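Local coordinates for protein L-glyceraldehyde 3-phosphate reductase (Clostridium beijerinckii, PDB 6HG6) that probably reduces aldehydes, furfural among them, with NADPH as cofactor, as an aldo-keto reductase built on a TIM barrel, at residues A[41-44]-A[45-48]. Sequence-based numbering, arbitrary orientation.
Sequences DYNN and MKEL
D41 receives M45 N on its backbone O (3.1 Å), the first i to i+4 bond of helix 42-54, which follows strand 28-31 and leads to strand 59-61 in a beta-alpha-beta unit of the TIM barrel. As N-cap it also takes N44 N on OD2 (2.9 Å), the donor meeting the anti side of the carboxylate, 27° out of its plane. Next comes Y42, whose ring is touched by two side chains of the following turn. K46 sets CG over one face, a CH-pi contact 4.2 Å from the ring centroid, and its CD comes within 3.2 Å of Y42 CE2, toward the rim. The methyl CE of M45 sits at the ring edge, 4.0 Å from Y42 CD1; the bend at chi3 (-98°) turns that methyl back against Y42 CA. R79 adds a cation-pi contact to the same ring. N43 runs alongside K46. Its carbonyl accepts E47 N, and a water donates to E47 OE2 (2.6 Å) and only weakly to that carbonyl. N44 accepts L48 N on its backbone O, and its ND2 passes 3.6 Å from L48 CD1 and donates to the backbone O of S300, a residue that binds NADPH. Chemically, then, the carboxylate of D41 satisfies a backbone N-H of the first turn, and its negative charge would probably interact favourably with the positive end of the helix dipole, while N44 ties this turn to the cofactor-binding loop.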
ATOM      1  N   ASP A  41       8.532  13.603 -14.129  1.00 36.66           N
ATOM      2  CA  ASP A  41       9.462  13.329 -15.240  1.00 38.34           C
ATOM      3  C   ASP A  41       9.320  11.844 -15.592  1.00 35.67           C
ATOM      4  O   ASP A  41       9.475  10.996 -14.684  1.00 33.33           O
ATOM      5  CB  ASP A  41      10.892  13.618 -14.810  1.00 41.55           C
ATOM      6  CG  ASP A  41      11.892  13.252 -15.886  1.00 44.59           C
ATOM      7  OD1 ASP A  41      11.968  13.994 -16.919  1.00 48.15           O
ATOM      8  OD2 ASP A  41      12.590  12.236 -15.690  1.00 44.36           O
ATOM      9  N   TYR A  42       9.091  11.538 -16.857  1.00 35.39           N
ATOM     10  CA  TYR A  42       8.842  10.154 -17.318  1.00 35.73           C
ATOM     11  C   TYR A  42      10.067   9.245 -17.091  1.00 34.89           C
ATOM     12  O   TYR A  42       9.881   8.090 -16.656  1.00 32.18           O
ATOM     13  CB  TYR A  42       8.386  10.154 -18.771  1.00 37.66           C
ATOM     14  CG  TYR A  42       8.001   8.769 -19.200  1.00 38.02           C
ATOM     15  CD1 TYR A  42       6.924   8.135 -18.615  1.00 37.98           C
ATOM     16  CD2 TYR A  42       8.756   8.072 -20.125  1.00 40.07           C
ATOM     17  CE1 TYR A  42       6.567   6.849 -18.977  1.00 37.63           C
ATOM     18  CE2 TYR A  42       8.421   6.782 -20.494  1.00 39.48           C
ATOM     19  CZ  TYR A  42       7.320   6.172 -19.920  1.00 38.62           C
ATOM     20  OH  TYR A  42       6.970   4.892 -20.268  1.00 38.35           O
ATOM     21  N   ASN A  43      11.263   9.705 -17.433  1.00 36.51           N
ATOM     22  CA  ASN A  43      12.507   8.911 -17.203  1.00 37.92           C
ATOM     23  C   ASN A  43      12.679   8.602 -15.705  1.00 35.73           C
ATOM     24  O   ASN A  43      13.065   7.454 -15.399  1.00 34.29           O
ATOM     25  CB  ASN A  43      13.725   9.541 -17.866  1.00 41.52           C
ATOM     26  CG  ASN A  43      13.665   9.442 -19.381  1.00 44.22           C
ATOM     27  OD1 ASN A  43      14.145  10.331 -20.087  1.00 48.75           O
ATOM     28  ND2 ASN A  43      13.075   8.382 -19.904  1.00 44.31           N
ATOM     29  N   ASN A  44      12.341   9.526 -14.793  1.00 34.77           N
ATOM     30  CA  ASN A  44      12.452   9.256 -13.338  1.00 34.26           C
ATOM     31  C   ASN A  44      11.412   8.202 -12.935  1.00 30.59           C
ATOM     32  O   ASN A  44      11.762   7.324 -12.152  1.00 28.84           O
ATOM     33  CB  ASN A  44      12.294  10.486 -12.455  1.00 36.93           C
ATOM     34  CG  ASN A  44      12.709  10.194 -11.026  1.00 38.75           C
ATOM     35  OD1 ASN A  44      13.865   9.856 -10.746  1.00 43.48           O
ATOM     36  ND2 ASN A  44      11.769  10.295 -10.100  1.00 39.22           N
ATOM     37  N   MET A  45      10.169   8.296 -13.422  1.00 28.56           N
ATOM     38  CA  MET A  45       9.118   7.314 -13.049  1.00 27.08           C
ATOM     39  C   MET A  45       9.556   5.920 -13.494  1.00 26.72           C
ATOM     40  O   MET A  45       9.378   4.979 -12.712  1.00 24.85           O
ATOM     41  CB  MET A  45       7.782   7.624 -13.727  1.00 26.32           C
ATOM     42  CG  MET A  45       7.210   8.931 -13.265  1.00 26.77           C
ATOM     43  SD  MET A  45       5.567   9.181 -13.999  1.00 25.83           S
ATOM     44  CE  MET A  45       5.953  10.240 -15.378  1.00 28.43           C
ATOM     45  N   LYS A  46      10.042   5.793 -14.726  1.00 28.42           N
ATOM     46  CA  LYS A  46      10.540   4.488 -15.239  1.00 30.25           C
ATOM     47  C   LYS A  46      11.626   3.967 -14.327  1.00 30.28           C
ATOM     48  O   LYS A  46      11.537   2.802 -13.941  1.00 28.85           O
ATOM     49  CB  LYS A  46      11.119   4.573 -16.649  1.00 33.40           C
ATOM     50  CG  LYS A  46      10.101   4.495 -17.767  1.00 35.44           C
ATOM     51  CD  LYS A  46      10.645   4.938 -19.093  1.00 39.22           C
ATOM     52  CE  LYS A  46      11.957   4.313 -19.477  1.00 42.50           C
ATOM     53  NZ  LYS A  46      12.593   5.030 -20.611  1.00 45.87           N
ATOM     54  N   GLU A  47      12.616   4.797 -14.001  1.00 31.80           N
ATOM     55  CA  GLU A  47      13.763   4.368 -13.170  1.00 32.49           C
ATOM     56  C   GLU A  47      13.265   3.944 -11.803  1.00 29.26           C
ATOM     57  O   GLU A  47      13.828   2.979 -11.242  1.00 28.42           O
ATOM     58  CB  GLU A  47      14.844   5.449 -13.090  1.00 36.44           C
ATOM     59  CG  GLU A  47      15.559   5.582 -14.398  1.00 41.11           C
ATOM     60  CD  GLU A  47      16.220   4.296 -14.892  1.00 45.05           C
ATOM     61  OE1 GLU A  47      16.856   3.610 -14.058  1.00 47.61           O
ATOM     62  OE2 GLU A  47      16.080   3.972 -16.116  1.00 49.15           O
ATOM     63  N   LEU A  48      12.241   4.595 -11.267  1.00 26.97           N
ATOM     64  CA  LEU A  48      11.733   4.209  -9.929  1.00 25.75           C
ATOM     65  C   LEU A  48      11.116   2.806 -10.023  1.00 24.11           C
ATOM     66  O   LEU A  48      11.406   1.964  -9.153  1.00 23.23           O
ATOM     67  CB  LEU A  48      10.694   5.208  -9.408  1.00 25.33           C
ATOM     68  CG  LEU A  48      11.238   6.542  -8.931  1.00 26.91           C
ATOM     69  CD1 LEU A  48      10.084   7.475  -8.550  1.00 26.67           C
ATOM     70  CD2 LEU A  48      12.156   6.330  -7.758  1.00 27.90           C
TER
HETATM   71  O   HOH W   1      14.592   5.429 -17.745  1.00 54.24           O